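Side-chain contacts in lipase aflb (Neosartorya fumigata, PDB 6IDY), which probably hydrolyses ester bonds of lipids, as a fungal lipase with an alpha/beta-hydrolase core: residues A[14-17]-A[18-22]; A[136-140]-A[141-145]; A[256-260]-A[261-265]; A[270-274]-A[275-279]; A[398-401]-A[402-405]. All coordinates share one frame; numbering follows the deposited sequence.

Contact 1. Residues A[14-17]-A[18-22]; sequences LSLV and SILSS
S18 lays its hydroxyl back over the backbone of S15, and this overlap opens helix 16-24. Its OG donates to S15 O at 2.9 Å, meeting the carbonyl from the flank with a C=O...donor angle of 120°. CD2 of L14 rests 3.4 Å from the same S18 OG. In return S15, the N-cap residue, accepts from S18 N on its own OG at 3.2 Å, and the N-H points almost straight at the oxygen, at 170°. The S15 hydroxyl can do this because chi1 of 73° sets OG between backbone N and carbonyl carbon, leaning over the first helical turn. Thus S15 and S18 are tied twice, once through each hydroxyl, while S15 O also takes the regular helical bond from I19 N. The ethyl arm of I19 lies beside S15 O, with CG1 at 3.3 Å.

One turn on, S21 uses its hydroxyl differently: OG and N of the same residue both donate to V17 O, the OG bond 2.7 Å long and coming from above the carbonyl plane. On the buried side L16 and L20 run side by side, pointing the same way, with L16 CG 4.0 Å from L20 CD1. Helix 414-424 covers L16, helix 31-47 covers L20, and N103 OD1 receives V17 N.

The example illustrates how a serine-rich helix start is finished: the S15 hydroxyl caps the amide of S18 in the first turn, and the hydroxyls of S18 and S21 serve as additional donors to S15 O and V17 O, which also accept helical N-H groups, so polar residues can be accommodated beside an apolar stripe.

Contact 2. Residues A[136-140]-A[141-145]; sequences YSVAE and NALRA
L143 folds back from the first turn of its helix onto the loop before it, and can be followed outward atom by atom. CB lies beside the E140 carbonyl, 3.6 Å from its oxygen. With CG anti to the carbonyl carbon (chi1 -69°), the next atom is carried toward the incoming chain, where CG lies by A139 O and packs 3.8 Å from V138 CG1. There the side chain forks. CD2 stays against V138, whose CG1 also touches A142 CB, whereas CD1 reaches past V138 O to lie over one face of the Y136 ring, displaced toward its rim: a CH-pi contact of 4.0 Å to the centroid. The backbone below is fastened by L143 N to O of A139, the N-cap residue, and by R144 N to E140 O at 2.9 Å.

E140, extended beyond CG, runs past R144. Their salt bridge is long, OE2 to NH2 3.7 Å, with the carboxylate at the guanidinium edge and the two planes 74° apart; OE2 has a firmer partner in the hydroxyl of Y214.

The loop before helix 140-145 packs on helix 205-223 through Y136 and V138, and E140 adds its bond to Y214; strand 147-148, an outermost strand of the sheet, follows.

Contact 3. Residues A[256-260]-A[261-265]; sequences FIAIS and PDFHG
F256 CZ comes in at the edge of the F263 ring, close to its plane, while P261 CB lies over one face of the same ring, 3.4 Å above the plane and displaced toward the rim. The two phenylalanine side chains approach from opposite directions, and their planes stand almost perpendicular, at 87°. Nevertheless the pair is oblique, with centroids 5.9 Å apart. The CZ atoms make the closest approach, F256 CZ to F263 CZ at 3.8 Å, and F256 CE2 and F263 CE1 close in beside them.

A258 fills the angle between the rings and the proline. Its methyl packs against the pyrrolidine, CB to P261 CG 3.6 Å, and also reaches F263, CB to CZ 3.9 Å. F256 and A258 both direct their side chains to the loop because they are two residues apart on strand 253-259. F256 CG is anti to its own nitrogen (chi1 171°), a torsion that brings its ring to F263. After the strand the chain bends at S260, which has positive phi, and a type I turn from D262 to G265 is closed by G265 N to D262 O at 2.8 Å.

The polar ends look to other partners: S260 OG bonds H361 O, and D262 OD2 takes a bond from Q288 NE2. Helix 235-245 and strand 227-232 cover F256.

No hydrogen bond joins the two segments at this exit from an interior strand of the sheet: between them the contact is apolar and buried, two rings, one proline and one methyl, while polar groups of the loop are satisfied by residues outside it.

Contact 4. Residues A[270-274]-A[275-279]; sequences SLVCP and WLAAL
A chain reversal built on an alpha turn, with a classic gamma turn centred on W275, lies in the long connection between strand 253-259 and helix 283-287; its two arms run 147° apart, though neither is a regular strand. C273, on the incoming arm, pairs with the returning one. Its nitrogen donates to A278 O at 3.0 Å in the carbonyl plane, and its oxygen accepts from A277 N at 2.9 Å, the bond of the alpha turn, so one residue is bonded to the returning arm through both backbone polar atoms. Nearer the bend, L276 N makes a weak bond to P274 O, which closes the gamma turn. W275 has positive phi at the apex, and its side chain leaves the loop with the indole edge toward P274 C.

C273 SG lies between backbone N and carbonyl carbon (chi1 69°), over the returning arm, where it touches L276 CB at 3.7 Å. From there it continues as the disulfide to C281, which ties the loop to the chain just ahead of helix 283-287. The indole of W275 meets F81 edge-to-face and touches A418 of helix 414-424, which also receives L276, so the apex packs partly on that helix.

Nearer the ends, side chains meet the backbone of the other arm. L279 CD2 approaches L271 O, and V272 turns its side chain to the opposite arm, setting CB 3.4 Å from A277 C and CG2 4.0 Å from A277 CB.

Contact 5. Residues A[398-401]-A[402-405]; sequences VLPP and QLGL
Q402 doubles back over the two prolines that precede it. Its chain bends at chi2 (83°), which brings the amide alongside P401, and the carbonyl end does the touching: OE1 is 3.5 Å from P400 CB and 3.7 Å from P401 CD. L403 follows and closes a type I turn that starts at P400. Its nitrogen donates to P400 O at 3.1 Å, from well above the carbonyl plane, although the N-H itself is directed fairly straight at the oxygen (162°). The L403 side chain slants across the P400 ring, with CG 3.7 Å from P400 CG and CD1 close to the same CG. G404, the N-cap of helix 405-412, offers its backbone: L399 CD1 rests 3.6 Å from G404 O, while G404 N bonds OD2 of D407 in the helix. L405 then starts that helix, and its side chain touches A66 of helix 63-73.

W371 of helix 368-379 packs on P400, Q402 and L403 together. A single hydrogen bond crosses between the segments; the rest is van der Waals contact, some of it between carbon and oxygen. P400 contributes its carbonyl, whereas P401 occupies an inner turn position, where its ring-restricted phi probably suits the type I shape.

Overall arrangement
All five contacts are local, but their chemistry follows their place in the fold. Contact 3 alone is wholly buried, its centre about 9 Å from the centre of the chain, at the end of a sheet strand, and relies on apolar groups without a crossing hydrogen bond. The other four have their centres about 19 to 23 Å from the chain centre and are partly buried. Contacts 1 and 2 both start helices, the first with a serine cap and the second with an alanine at that position; contact 5 leads into one through a proline turn. Contact 4 adds a disulfide and shares helix 414-424 as a neighbour with contact 1, while contacts 2 and 5 lie on opposite sides of the centre.

Contact 1. Residues A[14-17]-A[18-22]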
# COMPACT_ATOMS: atom_id res chain seq x y z
N LEU A 14 -20.57 1.85 12.50
CA LEU A 14 -19.36 2.41 13.09
C LEU A 14 -18.69 3.42 12.15
O LEU A 14 -18.84 3.32 10.93
CB LEU A 14 -18.36 1.30 13.46
CG LEU A 14 -18.66 0.47 14.71
CD1 LEU A 14 -17.76 -0.76 14.76
CD2 LEU A 14 -18.47 1.28 15.99
N SER A 15 -17.93 4.37 12.73
CA SER A 15 -17.24 5.41 11.97
C SER A 15 -15.81 5.64 12.48
O SER A 15 -15.44 5.12 13.53
CB SER A 15 -18.03 6.71 12.03
OG SER A 15 -17.95 7.32 13.31
N LEU A 16 -15.02 6.44 11.73
CA LEU A 16 -13.66 6.82 12.08
C LEU A 16 -13.68 7.55 13.44
O LEU A 16 -12.86 7.24 14.30
CB LEU A 16 -13.08 7.72 10.97
CG LEU A 16 -11.58 7.97 10.94
CD1 LEU A 16 -10.84 6.73 10.60
CD2 LEU A 16 -11.24 9.02 9.90
N VAL A 17 -14.68 8.44 13.64
CA VAL A 17 -14.92 9.19 14.87
C VAL A 17 -15.18 8.24 16.06
O VAL A 17 -14.50 8.37 17.07
CB VAL A 17 -16.03 10.27 14.70
CG1 VAL A 17 -16.58 10.74 16.05
CG2 VAL A 17 -15.52 11.45 13.89
N SER A 18 -16.13 7.29 15.91
CA SER A 18 -16.48 6.32 16.96
C SER A 18 -15.30 5.41 17.34
O SER A 18 -15.06 5.21 18.53
CB SER A 18 -17.71 5.51 16.57
OG SER A 18 -17.41 4.49 15.63
N ILE A 19 -14.56 4.90 16.34
CA ILE A 19 -13.39 4.04 16.58
C ILE A 19 -12.33 4.81 17.39
O ILE A 19 -11.86 4.30 18.41
CB ILE A 19 -12.81 3.44 15.27
CG1 ILE A 19 -13.80 2.46 14.62
CG2 ILE A 19 -11.46 2.75 15.53
CD1 ILE A 19 -13.58 2.25 13.15
N LEU A 20 -12.00 6.03 16.95
CA LEU A 20 -10.99 6.85 17.62
C LEU A 20 -11.44 7.34 19.01
O LEU A 20 -10.59 7.43 19.91
CB LEU A 20 -10.52 8.00 16.73
CG LEU A 20 -9.72 7.56 15.49
CD1 LEU A 20 -9.78 8.60 14.40
CD2 LEU A 20 -8.29 7.20 15.83
N SER A 21 -12.75 7.61 19.21
CA SER A 21 -13.28 8.03 20.52
C SER A 21 -13.22 6.87 21.51
O SER A 21 -12.88 7.08 22.67
CB SER A 21 -14.72 8.53 20.39
OG SER A 21 -14.78 9.63 19.49
N SER A 22 -13.53 5.64 21.03
CA SER A 22 -13.47 4.41 21.82
C SER A 22 -12.02 4.13 22.22
O SER A 22 -11.76 3.80 23.37
CB SER A 22 -14.02 3.23 21.03
OG SER A 22 -15.38 3.45 20.69

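Contact 2. Residues A[136-140]-A[141-145]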
# COMPACT_ATOMS: atom_id res chain seq x y z
N TYR A 136 -3.60 -23.34 0.59
CA TYR A 136 -4.34 -22.21 1.11
C TYR A 136 -4.89 -22.59 2.47
O TYR A 136 -5.38 -23.71 2.64
CB TYR A 136 -5.49 -21.81 0.18
CG TYR A 136 -5.10 -21.07 -1.08
CD1 TYR A 136 -4.71 -19.73 -1.03
CD2 TYR A 136 -5.22 -21.66 -2.33
CE1 TYR A 136 -4.41 -19.02 -2.19
CE2 TYR A 136 -4.93 -20.96 -3.50
CZ TYR A 136 -4.51 -19.64 -3.42
OH TYR A 136 -4.21 -18.95 -4.57
N SER A 137 -4.82 -21.67 3.43
CA SER A 137 -5.39 -21.91 4.76
C SER A 137 -6.76 -21.24 4.81
O SER A 137 -7.60 -21.63 5.63
CB SER A 137 -4.47 -21.37 5.86
OG SER A 137 -4.38 -19.96 5.83
N VAL A 138 -6.99 -20.26 3.91
CA VAL A 138 -8.24 -19.48 3.79
C VAL A 138 -9.17 -20.17 2.78
O VAL A 138 -8.69 -20.65 1.74
CB VAL A 138 -7.95 -18.00 3.40
CG1 VAL A 138 -9.23 -17.17 3.34
CG2 VAL A 138 -6.95 -17.35 4.35
N ALA A 139 -10.48 -20.19 3.06
CA ALA A 139 -11.49 -20.77 2.17
C ALA A 139 -11.59 -19.94 0.88
O ALA A 139 -11.35 -18.72 0.91
CB ALA A 139 -12.85 -20.80 2.87
N GLU A 140 -11.91 -20.60 -0.25
CA GLU A 140 -12.02 -19.96 -1.57
C GLU A 140 -13.03 -18.80 -1.59
O GLU A 140 -12.74 -17.75 -2.16
CB GLU A 140 -12.32 -21.00 -2.67
CG GLU A 140 -12.37 -20.42 -4.08
CD GLU A 140 -12.51 -21.40 -5.23
OE1 GLU A 140 -13.05 -22.51 -5.01
OE2 GLU A 140 -12.07 -21.05 -6.35
N ASN A 141 -14.20 -18.99 -0.96
CA ASN A 141 -15.26 -17.98 -0.91
C ASN A 141 -14.78 -16.68 -0.24
O ASN A 141 -15.10 -15.61 -0.75
CB ASN A 141 -16.56 -18.53 -0.29
CG ASN A 141 -16.54 -18.81 1.20
OD1 ASN A 141 -15.49 -18.99 1.84
ND2 ASN A 141 -17.72 -18.86 1.80
N ALA A 142 -13.99 -16.79 0.84
CA ALA A 142 -13.42 -15.65 1.55
C ALA A 142 -12.33 -14.96 0.71
O ALA A 142 -12.29 -13.73 0.68
CB ALA A 142 -12.84 -16.10 2.89
N LEU A 143 -11.48 -15.74 0.02
CA LEU A 143 -10.41 -15.21 -0.85
C LEU A 143 -11.02 -14.43 -2.03
O LEU A 143 -10.61 -13.30 -2.28
CB LEU A 143 -9.51 -16.35 -1.38
CG LEU A 143 -8.60 -17.07 -0.39
CD1 LEU A 143 -8.10 -18.37 -0.96
CD2 LEU A 143 -7.41 -16.20 0.01
N ARG A 144 -12.01 -15.04 -2.72
CA ARG A 144 -12.67 -14.43 -3.88
C ARG A 144 -13.50 -13.20 -3.48
O ARG A 144 -13.53 -12.22 -4.24
CB ARG A 144 -13.55 -15.48 -4.59
CG ARG A 144 -13.99 -15.08 -6.00
CD ARG A 144 -15.19 -15.90 -6.47
NE ARG A 144 -14.88 -17.33 -6.57
CZ ARG A 144 -15.79 -18.29 -6.61
NH1 ARG A 144 -17.08 -18.00 -6.56
NH2 ARG A 144 -15.41 -19.56 -6.70
N ALA A 145 -14.16 -13.23 -2.30
CA ALA A 145 -14.99 -12.11 -1.82
C ALA A 145 -14.18 -10.85 -1.48
O ALA A 145 -14.75 -9.76 -1.42
CB ALA A 145 -15.86 -12.54 -0.65

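Contact 3. Residues A[256-260]-A[261-265]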
# COMPACT_ATOMS: atom_id res chain seq x y z
N PHE A 256 5.13 -6.06 -11.70
CA PHE A 256 4.87 -5.86 -10.29
C PHE A 256 5.40 -4.45 -9.99
O PHE A 256 6.61 -4.23 -10.01
CB PHE A 256 5.55 -6.97 -9.44
CG PHE A 256 5.59 -6.84 -7.92
CD1 PHE A 256 4.75 -5.96 -7.25
CD2 PHE A 256 6.46 -7.62 -7.17
CE1 PHE A 256 4.80 -5.84 -5.85
CE2 PHE A 256 6.51 -7.50 -5.77
CZ PHE A 256 5.69 -6.60 -5.13
N ILE A 257 4.49 -3.48 -9.84
CA ILE A 257 4.83 -2.09 -9.53
C ILE A 257 4.65 -1.91 -8.03
O ILE A 257 3.55 -2.04 -7.51
CB ILE A 257 4.02 -1.07 -10.39
CG1 ILE A 257 4.24 -1.33 -11.91
CG2 ILE A 257 4.38 0.39 -10.02
CD1 ILE A 257 3.01 -1.04 -12.80
N ALA A 258 5.76 -1.69 -7.32
CA ALA A 258 5.74 -1.59 -5.87
C ALA A 258 6.02 -0.19 -5.36
O ALA A 258 7.14 0.32 -5.47
CB ALA A 258 6.71 -2.60 -5.28
N ILE A 259 4.97 0.45 -4.81
CA ILE A 259 5.03 1.81 -4.25
C ILE A 259 5.39 1.70 -2.77
O ILE A 259 4.71 0.98 -2.03
CB ILE A 259 3.68 2.57 -4.47
CG1 ILE A 259 3.15 2.44 -5.94
CG2 ILE A 259 3.78 4.02 -4.01
CD1 ILE A 259 4.08 2.99 -7.12
N SER A 260 6.48 2.38 -2.37
CA SER A 260 7.03 2.41 -0.99
C SER A 260 7.10 0.99 -0.40
O SER A 260 6.57 0.77 0.70
CB SER A 260 6.19 3.32 -0.10
OG SER A 260 6.18 4.65 -0.59
N PRO A 261 7.69 -0.01 -1.11
CA PRO A 261 7.70 -1.37 -0.55
C PRO A 261 8.75 -1.57 0.53
O PRO A 261 9.86 -1.06 0.42
CB PRO A 261 7.97 -2.24 -1.77
CG PRO A 261 8.84 -1.37 -2.64
CD PRO A 261 8.40 0.04 -2.41
N ASP A 262 8.39 -2.33 1.57
CA ASP A 262 9.32 -2.61 2.66
C ASP A 262 9.76 -4.07 2.59
O ASP A 262 9.48 -4.86 3.49
CB ASP A 262 8.72 -2.20 4.02
CG ASP A 262 7.45 -2.92 4.42
OD1 ASP A 262 6.59 -3.17 3.53
OD2 ASP A 262 7.30 -3.22 5.62
N PHE A 263 10.48 -4.42 1.50
CA PHE A 263 10.95 -5.79 1.25
C PHE A 263 11.91 -6.32 2.31
O PHE A 263 12.13 -7.53 2.38
CB PHE A 263 11.55 -5.95 -0.16
CG PHE A 263 10.57 -5.73 -1.28
CD1 PHE A 263 9.45 -6.55 -1.42
CD2 PHE A 263 10.79 -4.75 -2.23
CE1 PHE A 263 8.55 -6.35 -2.47
CE2 PHE A 263 9.92 -4.59 -3.31
CZ PHE A 263 8.79 -5.37 -3.41
N HIS A 264 12.45 -5.42 3.16
CA HIS A 264 13.31 -5.80 4.27
C HIS A 264 12.70 -5.27 5.57
O HIS A 264 13.35 -5.26 6.60
CB HIS A 264 14.75 -5.27 4.09
CG HIS A 264 15.79 -6.13 4.75
ND1 HIS A 264 15.64 -6.59 6.06
CD2 HIS A 264 16.98 -6.56 4.28
CE1 HIS A 264 16.73 -7.30 6.32
NE2 HIS A 264 17.56 -7.32 5.28
N GLY A 265 11.45 -4.85 5.51
CA GLY A 265 10.77 -4.27 6.66
C GLY A 265 11.34 -2.91 7.03
O GLY A 265 11.85 -2.19 6.17

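Contact 4. Residues A[270-274]-A[275-279]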
# COMPACT_ATOMS: atom_id res chain seq x y z
N SER A 270 13.75 2.28 19.26
CA SER A 270 13.39 1.61 20.51
C SER A 270 12.86 0.19 20.22
O SER A 270 12.53 -0.11 19.07
CB SER A 270 12.37 2.44 21.28
OG SER A 270 12.90 3.71 21.60
N LEU A 271 12.78 -0.67 21.25
CA LEU A 271 12.30 -2.05 21.10
C LEU A 271 10.77 -2.08 21.06
O LEU A 271 10.10 -2.60 21.95
CB LEU A 271 12.89 -2.95 22.21
CG LEU A 271 14.41 -3.18 22.13
CD1 LEU A 271 14.96 -3.72 23.44
CD2 LEU A 271 14.79 -4.07 20.94
N VAL A 272 10.24 -1.46 20.00
CA VAL A 272 8.81 -1.26 19.76
C VAL A 272 8.47 -1.63 18.32
O VAL A 272 9.36 -1.71 17.48
CB VAL A 272 8.38 0.20 20.11
CG1 VAL A 272 8.47 0.48 21.61
CG2 VAL A 272 9.15 1.24 19.29
N CYS A 273 7.19 -1.84 18.03
CA CYS A 273 6.79 -2.23 16.68
C CYS A 273 6.79 -1.09 15.66
O CYS A 273 6.47 0.04 16.02
CB CYS A 273 5.42 -2.91 16.72
SG CYS A 273 4.06 -1.79 17.12
N PRO A 274 6.99 -1.40 14.36
CA PRO A 274 6.78 -0.37 13.32
C PRO A 274 5.35 0.19 13.39
O PRO A 274 4.46 -0.47 13.93
CB PRO A 274 6.96 -1.16 12.02
CG PRO A 274 7.84 -2.31 12.40
CD PRO A 274 7.36 -2.69 13.75
N TRP A 275 5.14 1.41 12.85
CA TRP A 275 3.86 2.14 12.86
C TRP A 275 3.47 2.62 14.26
O TRP A 275 3.73 3.77 14.60
CB TRP A 275 2.70 1.33 12.22
CG TRP A 275 2.88 1.02 10.76
CD1 TRP A 275 3.70 0.08 10.21
CD2 TRP A 275 2.18 1.64 9.67
NE1 TRP A 275 3.56 0.08 8.84
CE2 TRP A 275 2.63 1.02 8.49
CE3 TRP A 275 1.22 2.65 9.58
CZ2 TRP A 275 2.18 1.42 7.22
CZ3 TRP A 275 0.75 3.02 8.33
CH2 TRP A 275 1.21 2.39 7.17
N LEU A 276 2.86 1.73 15.07
CA LEU A 276 2.33 2.04 16.41
C LEU A 276 3.40 2.41 17.44
O LEU A 276 3.11 3.18 18.35
CB LEU A 276 1.45 0.87 16.92
CG LEU A 276 0.60 1.13 18.19
CD1 LEU A 276 -0.35 2.31 18.00
CD2 LEU A 276 -0.16 -0.12 18.59
N ALA A 277 4.63 1.88 17.31
CA ALA A 277 5.75 2.17 18.23
C ALA A 277 5.39 1.82 19.69
O ALA A 277 5.71 2.55 20.62
CB ALA A 277 6.21 3.63 18.10
N ALA A 278 4.74 0.66 19.86
CA ALA A 278 4.31 0.16 21.16
C ALA A 278 4.80 -1.28 21.39
O ALA A 278 5.46 -1.86 20.52
CB ALA A 278 2.79 0.22 21.24
N LEU A 279 4.51 -1.84 22.57
CA LEU A 279 4.86 -3.23 22.91
C LEU A 279 3.77 -4.20 22.42
O LEU A 279 4.09 -5.30 22.01
CB LEU A 279 5.08 -3.39 24.43
CG LEU A 279 6.30 -2.67 25.03
CD1 LEU A 279 6.25 -2.70 26.54
CD2 LEU A 279 7.62 -3.28 24.55

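Contact 5. Residues A[398-401]-A[402-405]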
# COMPACT_ATOMS: atom_id res chain seq x y z
N VAL A 398 4.70 18.12 -9.68
CA VAL A 398 4.49 17.83 -8.25
C VAL A 398 3.45 16.72 -8.10
O VAL A 398 3.42 16.01 -7.10
CB VAL A 398 4.17 19.07 -7.38
CG1 VAL A 398 5.39 19.98 -7.24
CG2 VAL A 398 2.98 19.85 -7.93
N LEU A 399 2.59 16.58 -9.12
CA LEU A 399 1.53 15.58 -9.19
C LEU A 399 1.45 15.07 -10.62
O LEU A 399 1.71 15.86 -11.54
CB LEU A 399 0.17 16.22 -8.84
CG LEU A 399 -0.13 16.59 -7.39
CD1 LEU A 399 -1.51 17.21 -7.28
CD2 LEU A 399 -0.05 15.36 -6.47
N PRO A 400 1.01 13.81 -10.88
CA PRO A 400 0.79 13.41 -12.28
C PRO A 400 -0.37 14.23 -12.87
O PRO A 400 -1.20 14.71 -12.09
CB PRO A 400 0.41 11.93 -12.16
CG PRO A 400 -0.18 11.80 -10.80
CD PRO A 400 0.60 12.75 -9.94
N PRO A 401 -0.47 14.43 -14.20
CA PRO A 401 -1.60 15.22 -14.74
C PRO A 401 -2.98 14.64 -14.38
O PRO A 401 -3.96 15.37 -14.34
CB PRO A 401 -1.38 15.20 -16.26
CG PRO A 401 0.03 14.78 -16.45
CD PRO A 401 0.43 13.95 -15.28
N GLN A 402 -3.03 13.33 -14.09
CA GLN A 402 -4.26 12.59 -13.76
C GLN A 402 -4.81 12.89 -12.36
O GLN A 402 -5.98 12.60 -12.10
CB GLN A 402 -4.05 11.08 -13.95
CG GLN A 402 -3.74 10.67 -15.40
CD GLN A 402 -2.29 10.84 -15.78
OE1 GLN A 402 -1.38 10.77 -14.95
NE2 GLN A 402 -2.03 11.07 -17.06
N LEU A 403 -3.98 13.44 -11.46
CA LEU A 403 -4.42 13.73 -10.09
C LEU A 403 -4.44 15.23 -9.79
O LEU A 403 -3.73 16.01 -10.43
CB LEU A 403 -3.57 12.97 -9.05
CG LEU A 403 -3.51 11.42 -9.13
CD1 LEU A 403 -2.62 10.86 -8.05
CD2 LEU A 403 -4.90 10.79 -9.01
N GLY A 404 -5.24 15.60 -8.80
CA GLY A 404 -5.36 16.98 -8.35
C GLY A 404 -5.17 17.13 -6.85
O GLY A 404 -4.77 16.17 -6.18
N LEU A 405 -5.47 18.32 -6.33
CA LEU A 405 -5.38 18.67 -4.91
C LEU A 405 -6.09 17.67 -3.98
O LEU A 405 -5.47 17.20 -3.04
CB LEU A 405 -5.88 20.11 -4.69
CG LEU A 405 -5.95 20.63 -3.24
CD1 LEU A 405 -4.56 20.69 -2.59
CD2 LEU A 405 -6.63 21.99 -3.18